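Local coordinates for protein magnesium-protoporphyrin O-methyltransferase (PDB 4QDK) that transfers the methyl group of S-adenosyl-L-methionine to Mg-protoporphyrin IX, giving its 13-monomethyl ester in chlorophyll biosynthesis, at residues D129-L134 and R158-S163; Q119-L124 and S150-L155; G63-D68 and L86-D91. All blocks are in the same frame, centred on the assembly; numbering follows the deposited sequence.

Contact 1 of 3, residues D129-L134 and R158-S163; sequences DTVICL and RRLILS. With SAH (S-adenosyl-L-homocysteine), chain C.
At the edge of the R159 guanidinium, in its plane, sits T130 OG1; over one face, displaced toward the rim, lies NH2 of R158. The R158 guanidinium has D129 OD2 at its edge and in plane, while D129 OD1 is tilted out of that plane. NE and NH2 of R159 both converge on the single T130 hydroxyl, NE to T130 OG1 measuring 2.9 Å. The hydroxyl in turn donates a hydrogen bond to D129 OD1, 2.7 Å from T130 OG1. R158 grips the D129 carboxylate side-on, one nitrogen to each oxygen: NE reaches OD2 of D129 at 2.9 Å with a nearly straight N-H (170°), and NH2 meets the syn lone pair of OD1. The bidentate pair is not flat, since the carboxylate and guanidinium planes stand 42° apart; a bend at chi3 (59°) turns the R158 group back toward D129. R159 NH1 has salt-bridge partners outside, D58 and E226.

D129 O accepts from R158 N and R159 N, and the parallel pairing then runs through V131, I161 and C133 to S163 N on C133 O. V131 CG1 packs on L160 CD1 at 3.8 Å and C133 CB on L162 CD2 at 3.7 Å, on the face that also meets L152 of helix 142-153. One water bridges C133 O and S163 O, and L134 O accepts the amino N of S-adenosyl-L-homocysteine at 2.8 Å. Parallel strands joined through helix 142-153 form a beta-alpha-beta unit of the class I methyltransferase Rossmann-like fold.

Contact 2 of 3, residues Q119-L124 and S150-L155; sequences QDLAQL and SHLASL. With SAH (S-adenosyl-L-homocysteine), chain C.
The adenine-binding loop after strand 115-118 meets the C-terminal end of helix 142-153 here, and H151 makes the polar link. Its NE2 donates to L124 O at 2.7 Å; the acceptor uses an in-plane lone pair, although the N-H is bent (144°) and L124 O is tilted from the ring plane. A122 O lies over one ring face, offset toward the rim; its 3.1 Å to H151 NE2 is not a hydrogen bond because the angle is poor. L121 O approaches the ring edge, 3.1 Å from H151 CD2. The imidazole extends from the helix among these three carbonyls because chi1 (-177°) sets CG opposite the backbone N.

D120 and L121, where the loop enters its 3-10 turn, read the adenine edge with a side-chain acceptor and a backbone N-H, as in other class I methyltransferases: L121 N donates to N1 of S-adenosyl-L-homocysteine at 2.9 Å and nearly straight (174°), while D120 OD1 accepts from N6. The L121 side chain lies between ligand and helix, with CD2 3.5 Å from ligand N1 and CD1 4.2 Å from L152 CG. L155 CD1 touches L124 CB at 3.7 Å, the two side chains crossing at about a right angle.

Contact 3 of 3, residues G63-D68 and L86-D91; sequences GLLVCD and LVYGSD. With SAH (S-adenosyl-L-homocysteine), chain C.
L86 and Y88 alternate with V66 and D68 along a run of five backbone hydrogen bonds that joins the two strands in parallel register, L65 opposite L86 through D68 opposite G89. The segment axes approach to 4.7 Å at 16°, consistent with neighbouring strands of one twisted sheet. L86 N donates to L64 O, and L86 O in turn accepts from V66 N. The central bond, Y88 N to V66 O, is 2.8 Å long and almost straight (177°). D68 N then donates to Y88 O, and S90 N to D68 O. Weaker CA-H...O contacts lie between these bonds, such as G89 CA to D68 O at 3.4 Å.

Side-chain packing differs on the two faces. On the face of L65, C67, L86 and Y88, L65 CD2 meets the edge of the tyrosine ring, 3.5 Å from Y88 CE1 and near the ring plane. The Y88 ring is brought there with CG anti to the carbonyl carbon (chi1 -70°). Nearby, L86 CD1 rests against G63 O at 3.4 Å. On the other face V66 and V87 both pack against L80 of helix 77-82, and V87 CG1 lies 4.2 Å from D68 CB.

Polar side chains gather toward the C-terminal ends. D68 OD2 is hydrogen-bonded to S77, outside the two strands. D91 holds both ribose hydroxyls of S-adenosyl-L-homocysteine, OD1 accepting from O2' at 2.6 Å and OD2 from O3' at 2.8 Å. Backbone N-H groups of S93, on OD1, and G72, on OD2, position the carboxylate. An acidic residue ending the second strand and gripping the ribose diol is a hallmark of the Rossmann-like class I methyltransferase fold.

In the fold
The three contacts each reach the same ligand from different parts of the fold. Strands 65-69 and 130-133 are neighbours in the sheet, so contacts 3 and 1, with centres about 10 Å apart, join directly: C67 O lies 2.7 Å from I132 N, a probable hydrogen bond. Contact 2, about 11 Å from contact 1 between centres, packs on that sheet, with L152 CD1 3.7 Å from C133 CB. It also meets contact 3, where L124 CD2 is 3.6 Å from C67 SG. S-adenosyl-L-homocysteine is divided among them: contact 3 binds the ribose, contact 2 the adenine and contact 1 the amino group, with G70, H44 and Y140 adding further hydrogen bonds.

Contact 1 of 3, residues D129-L134 and R158-S163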
# COMPACT_ATOMS: atom_id res chain seq x y z
N ASP A 129 -4.20 18.70 0.51
CA ASP A 129 -5.47 18.27 -0.06
C ASP A 129 -6.27 17.55 1.00
O ASP A 129 -7.47 17.78 1.17
CB ASP A 129 -5.26 17.34 -1.25
CG ASP A 129 -6.56 16.74 -1.76
OD1 ASP A 129 -6.98 15.69 -1.23
OD2 ASP A 129 -7.16 17.33 -2.68
N THR A 130 -5.59 16.66 1.72
CA THR A 130 -6.24 15.80 2.70
C THR A 130 -5.48 15.82 4.02
O THR A 130 -4.26 15.63 4.06
CB THR A 130 -6.32 14.34 2.18
OG1 THR A 130 -7.17 14.29 1.03
CG2 THR A 130 -6.86 13.41 3.26
N VAL A 131 -6.22 16.08 5.10
CA VAL A 131 -5.66 16.04 6.44
C VAL A 131 -6.30 14.88 7.21
O VAL A 131 -7.52 14.71 7.18
CB VAL A 131 -5.92 17.36 7.20
CG1 VAL A 131 -5.38 17.28 8.62
CG2 VAL A 131 -5.28 18.52 6.45
N ILE A 132 -5.47 14.09 7.87
CA ILE A 132 -5.95 12.89 8.55
C ILE A 132 -5.53 12.85 10.01
O ILE A 132 -4.37 13.10 10.34
CB ILE A 132 -5.46 11.61 7.83
CG1 ILE A 132 -5.80 11.67 6.34
CG2 ILE A 132 -6.07 10.38 8.47
CD1 ILE A 132 -5.31 10.48 5.55
N CYS A 133 -6.48 12.53 10.88
CA CYS A 133 -6.21 12.41 12.31
C CYS A 133 -6.90 11.17 12.87
O CYS A 133 -8.10 11.20 13.15
CB CYS A 133 -6.69 13.66 13.04
SG CYS A 133 -6.20 13.74 14.77
N LEU A 134 -6.14 10.09 13.03
CA LEU A 134 -6.70 8.82 13.48
C LEU A 134 -6.33 8.47 14.92
O LEU A 134 -5.16 8.53 15.31
CB LEU A 134 -6.25 7.67 12.56
CG LEU A 134 -6.62 7.75 11.08
CD1 LEU A 134 -6.15 6.49 10.34
CD2 LEU A 134 -8.11 7.97 10.89
N ARG A 158 -9.36 20.29 0.89
CA ARG A 158 -10.52 19.55 0.41
C ARG A 158 -11.09 18.54 1.39
O ARG A 158 -12.31 18.40 1.51
CB ARG A 158 -10.19 18.85 -0.92
CG ARG A 158 -11.40 18.20 -1.59
CD ARG A 158 -11.02 17.57 -2.92
NE ARG A 158 -9.98 16.56 -2.76
CZ ARG A 158 -10.21 15.27 -2.51
NH1 ARG A 158 -11.46 14.84 -2.38
NH2 ARG A 158 -9.20 14.43 -2.38
N ARG A 159 -10.23 17.82 2.10
CA ARG A 159 -10.70 16.67 2.88
C ARG A 159 -10.07 16.53 4.27
O ARG A 159 -8.86 16.70 4.44
CB ARG A 159 -10.51 15.39 2.07
CG ARG A 159 -10.87 14.11 2.81
CD ARG A 159 -10.88 12.92 1.87
NE ARG A 159 -9.63 12.80 1.12
CZ ARG A 159 -9.42 11.87 0.19
NH1 ARG A 159 -10.37 10.99 -0.10
NH2 ARG A 159 -8.26 11.83 -0.46
N LEU A 160 -10.91 16.22 5.25
CA LEU A 160 -10.46 15.93 6.60
C LEU A 160 -11.04 14.59 7.04
O LEU A 160 -12.25 14.38 7.02
CB LEU A 160 -10.90 17.04 7.56
CG LEU A 160 -10.60 16.89 9.05
CD1 LEU A 160 -9.10 16.73 9.28
CD2 LEU A 160 -11.15 18.08 9.82
N ILE A 161 -10.16 13.67 7.42
CA ILE A 161 -10.57 12.36 7.92
C ILE A 161 -10.23 12.22 9.39
O ILE A 161 -9.11 12.50 9.81
CB ILE A 161 -9.90 11.21 7.13
CG1 ILE A 161 -10.37 11.23 5.67
CG2 ILE A 161 -10.22 9.86 7.77
CD1 ILE A 161 -9.63 10.25 4.78
N LEU A 162 -11.22 11.81 10.18
CA LEU A 162 -11.05 11.69 11.63
C LEU A 162 -11.54 10.33 12.11
O LEU A 162 -12.46 9.76 11.53
CB LEU A 162 -11.87 12.77 12.34
CG LEU A 162 -11.64 14.24 12.03
CD1 LEU A 162 -12.62 15.10 12.82
CD2 LEU A 162 -10.21 14.63 12.35
N SER A 163 -10.92 9.82 13.16
CA SER A 163 -11.46 8.66 13.85
C SER A 163 -11.55 8.92 15.35
O SER A 163 -10.70 9.60 15.93
CB SER A 163 -10.65 7.39 13.55
OG SER A 163 -9.43 7.37 14.25
N SAH C . -2.59 8.16 14.29
CA SAH C . -1.64 7.09 14.59
CB SAH C . -1.23 7.09 16.06
CG SAH C . -2.38 7.03 17.06
SD SAH C . -1.79 6.84 18.76
C SAH C . -2.25 5.74 14.24
O SAH C . -1.53 4.77 13.98
OXT SAH C . -3.47 5.59 14.20
C5' SAH C . -2.16 8.58 19.12
C4' SAH C . -0.97 9.49 18.84
O4' SAH C . -1.39 10.84 18.89
C3' SAH C . 0.16 9.35 19.85
O3' SAH C . 1.34 9.01 19.16
C2' SAH C . 0.31 10.73 20.46
O2' SAH C . 1.66 11.07 20.68
C1' SAH C . -0.33 11.61 19.41
N9 SAH C . -0.84 12.89 19.94
C8 SAH C . -1.54 13.10 21.10
N7 SAH C . -1.81 14.42 21.21
C5 SAH C . -1.29 15.05 20.13
C6 SAH C . -1.28 16.39 19.74
N6 SAH C . -1.86 17.32 20.50
N1 SAH C . -0.65 16.75 18.57
C2 SAH C . -0.05 15.78 17.78
N3 SAH C . -0.07 14.46 18.18
C4 SAH C . -0.68 14.10 19.33
O HOH W 1 -8.51 11.13 16.11

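Contact 2 of 3, residues Q119-L124 and S150-L155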
# COMPACT_ATOMS: atom_id res chain seq x y z
N GLN A 119 5.68 17.78 16.53
CA GLN A 119 4.85 18.98 16.56
C GLN A 119 3.47 18.70 17.14
O GLN A 119 2.85 17.69 16.82
CB GLN A 119 4.71 19.54 15.14
CG GLN A 119 3.96 20.85 15.05
CD GLN A 119 4.82 22.05 15.36
OE1 GLN A 119 5.38 22.16 16.46
NE2 GLN A 119 4.95 22.96 14.41
N ASP A 120 3.00 19.60 17.99
CA ASP A 120 1.62 19.61 18.44
C ASP A 120 0.76 19.98 17.23
O ASP A 120 1.01 20.99 16.58
CB ASP A 120 1.46 20.63 19.57
CG ASP A 120 0.01 20.83 20.00
OD1 ASP A 120 -0.84 19.95 19.74
OD2 ASP A 120 -0.26 21.88 20.62
N LEU A 121 -0.24 19.16 16.93
CA LEU A 121 -1.07 19.37 15.75
C LEU A 121 -1.76 20.74 15.75
O LEU A 121 -2.10 21.27 14.70
CB LEU A 121 -2.09 18.24 15.56
CG LEU A 121 -3.15 17.97 16.64
CD1 LEU A 121 -4.39 18.84 16.45
CD2 LEU A 121 -3.53 16.50 16.67
N ALA A 122 -1.97 21.30 16.94
CA ALA A 122 -2.60 22.61 17.07
C ALA A 122 -1.70 23.72 16.52
O ALA A 122 -2.17 24.82 16.23
CB ALA A 122 -2.96 22.88 18.51
N GLN A 123 -0.41 23.43 16.38
CA GLN A 123 0.55 24.42 15.89
C GLN A 123 0.99 24.12 14.46
O GLN A 123 1.86 24.79 13.92
CB GLN A 123 1.76 24.47 16.82
CG GLN A 123 1.41 24.83 18.26
CD GLN A 123 2.60 24.74 19.19
OE1 GLN A 123 3.69 24.35 18.79
NE2 GLN A 123 2.39 25.09 20.46
N LEU A 124 0.38 23.09 13.87
CA LEU A 124 0.69 22.68 12.51
C LEU A 124 0.32 23.77 11.50
O LEU A 124 -0.69 24.46 11.67
CB LEU A 124 -0.09 21.40 12.19
CG LEU A 124 0.59 20.21 11.51
CD1 LEU A 124 1.97 19.95 12.09
CD2 LEU A 124 -0.29 18.99 11.69
N SER A 150 -11.08 22.12 14.40
CA SER A 150 -11.16 23.40 13.70
C SER A 150 -9.81 23.81 13.11
O SER A 150 -9.75 24.29 11.97
CB SER A 150 -11.71 24.49 14.62
OG SER A 150 -13.09 24.27 14.89
N HIS A 151 -8.74 23.60 13.85
CA HIS A 151 -7.42 23.94 13.33
C HIS A 151 -7.02 23.04 12.17
O HIS A 151 -6.49 23.50 11.16
CB HIS A 151 -6.35 23.90 14.41
CG HIS A 151 -5.00 24.32 13.92
ND1 HIS A 151 -4.71 25.62 13.56
CD2 HIS A 151 -3.87 23.60 13.68
CE1 HIS A 151 -3.46 25.69 13.15
NE2 HIS A 151 -2.93 24.47 13.21
N LEU A 152 -7.28 21.74 12.31
CA LEU A 152 -6.97 20.78 11.26
C LEU A 152 -7.75 21.10 9.99
O LEU A 152 -7.21 21.00 8.88
CB LEU A 152 -7.27 19.35 11.71
CG LEU A 152 -6.33 18.78 12.77
CD1 LEU A 152 -6.80 17.41 13.22
CD2 LEU A 152 -4.90 18.72 12.25
N ALA A 153 -9.01 21.49 10.15
CA ALA A 153 -9.85 21.84 9.00
C ALA A 153 -9.27 23.03 8.24
O ALA A 153 -9.45 23.13 7.02
CB ALA A 153 -11.28 22.13 9.46
N SER A 154 -8.57 23.91 8.95
CA SER A 154 -7.99 25.10 8.33
C SER A 154 -6.79 24.75 7.46
O SER A 154 -6.34 25.57 6.65
CB SER A 154 -7.58 26.12 9.40
OG SER A 154 -6.37 25.74 10.05
N LEU A 155 -6.27 23.54 7.63
CA LEU A 155 -5.13 23.06 6.86
C LEU A 155 -5.59 22.25 5.66
O LEU A 155 -4.81 21.99 4.74
CB LEU A 155 -4.22 22.18 7.73
CG LEU A 155 -3.71 22.74 9.06
CD1 LEU A 155 -2.83 21.70 9.74
CD2 LEU A 155 -2.96 24.04 8.86
N SAH C . -2.59 8.16 14.29
CA SAH C . -1.64 7.09 14.59
CB SAH C . -1.23 7.09 16.06
CG SAH C . -2.38 7.03 17.06
SD SAH C . -1.79 6.84 18.76
C SAH C . -2.25 5.74 14.24
O SAH C . -1.53 4.77 13.98
OXT SAH C . -3.47 5.59 14.20
C5' SAH C . -2.16 8.58 19.12
C4' SAH C . -0.97 9.49 18.84
O4' SAH C . -1.39 10.84 18.89
C3' SAH C . 0.16 9.35 19.85
O3' SAH C . 1.34 9.01 19.16
C2' SAH C . 0.31 10.73 20.46
O2' SAH C . 1.66 11.07 20.68
C1' SAH C . -0.33 11.61 19.41
N9 SAH C . -0.84 12.89 19.94
C8 SAH C . -1.54 13.10 21.10
N7 SAH C . -1.81 14.42 21.21
C5 SAH C . -1.29 15.05 20.13
C6 SAH C . -1.28 16.39 19.74
N6 SAH C . -1.86 17.32 20.50
N1 SAH C . -0.65 16.75 18.57
C2 SAH C . -0.05 15.78 17.78
N3 SAH C . -0.07 14.46 18.18
C4 SAH C . -0.68 14.10 19.33

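Contact 3 of 3, residues G63-D68 and L86-D91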
# COMPACT_ATOMS: atom_id res chain seq x y z
N GLY A 63 0.93 11.33 -5.68
CA GLY A 63 1.22 12.74 -5.80
C GLY A 63 0.34 13.61 -4.92
O GLY A 63 0.49 14.84 -4.89
N LEU A 64 -0.57 12.98 -4.19
CA LEU A 64 -1.51 13.71 -3.34
C LEU A 64 -0.87 14.20 -2.05
O LEU A 64 -0.22 13.43 -1.34
CB LEU A 64 -2.73 12.84 -3.02
CG LEU A 64 -3.92 13.60 -2.43
CD1 LEU A 64 -4.48 14.56 -3.46
CD2 LEU A 64 -4.99 12.63 -1.95
N LEU A 65 -1.06 15.48 -1.74
CA LEU A 65 -0.51 16.07 -0.53
C LEU A 65 -1.36 15.71 0.68
O LEU A 65 -2.52 16.11 0.77
CB LEU A 65 -0.41 17.59 -0.67
CG LEU A 65 0.90 18.14 -1.25
CD1 LEU A 65 0.72 19.58 -1.69
CD2 LEU A 65 2.01 18.03 -0.22
N VAL A 66 -0.78 14.96 1.61
CA VAL A 66 -1.51 14.48 2.78
C VAL A 66 -0.80 14.87 4.08
O VAL A 66 0.42 14.74 4.20
CB VAL A 66 -1.69 12.94 2.74
CG1 VAL A 66 -2.42 12.45 3.98
CG2 VAL A 66 -2.45 12.54 1.48
N CYS A 67 -1.58 15.36 5.04
CA CYS A 67 -1.10 15.61 6.39
C CYS A 67 -1.61 14.52 7.32
O CYS A 67 -2.82 14.32 7.45
CB CYS A 67 -1.56 16.98 6.88
SG CYS A 67 -1.29 17.30 8.65
N ASP A 68 -0.69 13.80 7.95
CA ASP A 68 -1.04 12.79 8.95
C ASP A 68 -0.73 13.36 10.33
O ASP A 68 0.43 13.36 10.76
CB ASP A 68 -0.26 11.50 8.68
CG ASP A 68 -0.72 10.33 9.54
OD1 ASP A 68 -1.70 10.50 10.29
OD2 ASP A 68 -0.11 9.24 9.44
N LEU A 86 2.22 11.98 -1.03
CA LEU A 86 3.22 12.87 -0.46
C LEU A 86 2.82 13.19 0.97
O LEU A 86 2.02 14.09 1.21
CB LEU A 86 3.33 14.14 -1.30
CG LEU A 86 3.50 13.92 -2.80
CD1 LEU A 86 3.63 15.25 -3.53
CD2 LEU A 86 4.70 13.03 -3.08
N VAL A 87 3.37 12.44 1.92
CA VAL A 87 2.88 12.47 3.29
C VAL A 87 3.72 13.33 4.23
O VAL A 87 4.94 13.15 4.33
CB VAL A 87 2.81 11.04 3.88
CG1 VAL A 87 2.26 11.08 5.30
CG2 VAL A 87 1.97 10.14 2.99
N TYR A 88 3.06 14.25 4.92
CA TYR A 88 3.70 15.00 6.00
C TYR A 88 3.15 14.53 7.33
O TYR A 88 2.02 14.87 7.70
CB TYR A 88 3.48 16.51 5.82
CG TYR A 88 4.24 17.08 4.64
CD1 TYR A 88 3.73 16.99 3.35
CD2 TYR A 88 5.48 17.68 4.82
CE1 TYR A 88 4.42 17.51 2.28
CE2 TYR A 88 6.18 18.20 3.75
CZ TYR A 88 5.65 18.11 2.48
OH TYR A 88 6.34 18.62 1.41
N GLY A 89 3.93 13.73 8.03
CA GLY A 89 3.51 13.17 9.30
C GLY A 89 4.06 13.96 10.46
O GLY A 89 5.21 14.39 10.45
N SER A 90 3.23 14.18 11.47
CA SER A 90 3.67 14.88 12.67
C SER A 90 3.05 14.27 13.91
O SER A 90 1.96 13.70 13.85
CB SER A 90 3.34 16.37 12.59
OG SER A 90 1.96 16.58 12.35
N ASP A 91 3.74 14.39 15.04
CA ASP A 91 3.25 13.87 16.31
C ASP A 91 3.84 14.68 17.45
O ASP A 91 4.95 15.20 17.35
CB ASP A 91 3.63 12.40 16.46
CG ASP A 91 2.82 11.69 17.52
OD1 ASP A 91 3.08 11.92 18.72
OD2 ASP A 91 1.93 10.89 17.16
N SAH C . -2.59 8.16 14.29
CA SAH C . -1.64 7.09 14.59
CB SAH C . -1.23 7.09 16.06
CG SAH C . -2.38 7.03 17.06
SD SAH C . -1.79 6.84 18.76
C SAH C . -2.25 5.74 14.24
O SAH C . -1.53 4.77 13.98
OXT SAH C . -3.47 5.59 14.20
C5' SAH C . -2.16 8.58 19.12
C4' SAH C . -0.97 9.49 18.84
O4' SAH C . -1.39 10.84 18.89
C3' SAH C . 0.16 9.35 19.85
O3' SAH C . 1.34 9.01 19.16
C2' SAH C . 0.31 10.73 20.46
O2' SAH C . 1.66 11.07 20.68
C1' SAH C . -0.33 11.61 19.41
N9 SAH C . -0.84 12.89 19.94
C8 SAH C . -1.54 13.10 21.10
N7 SAH C . -1.81 14.42 21.21
C5 SAH C . -1.29 15.05 20.13
C6 SAH C . -1.28 16.39 19.74
N6 SAH C . -1.86 17.32 20.50
N1 SAH C . -0.65 16.75 18.57
C2 SAH C . -0.05 15.78 17.78
N3 SAH C . -0.07 14.46 18.18
C4 SAH C . -0.68 14.10 19.33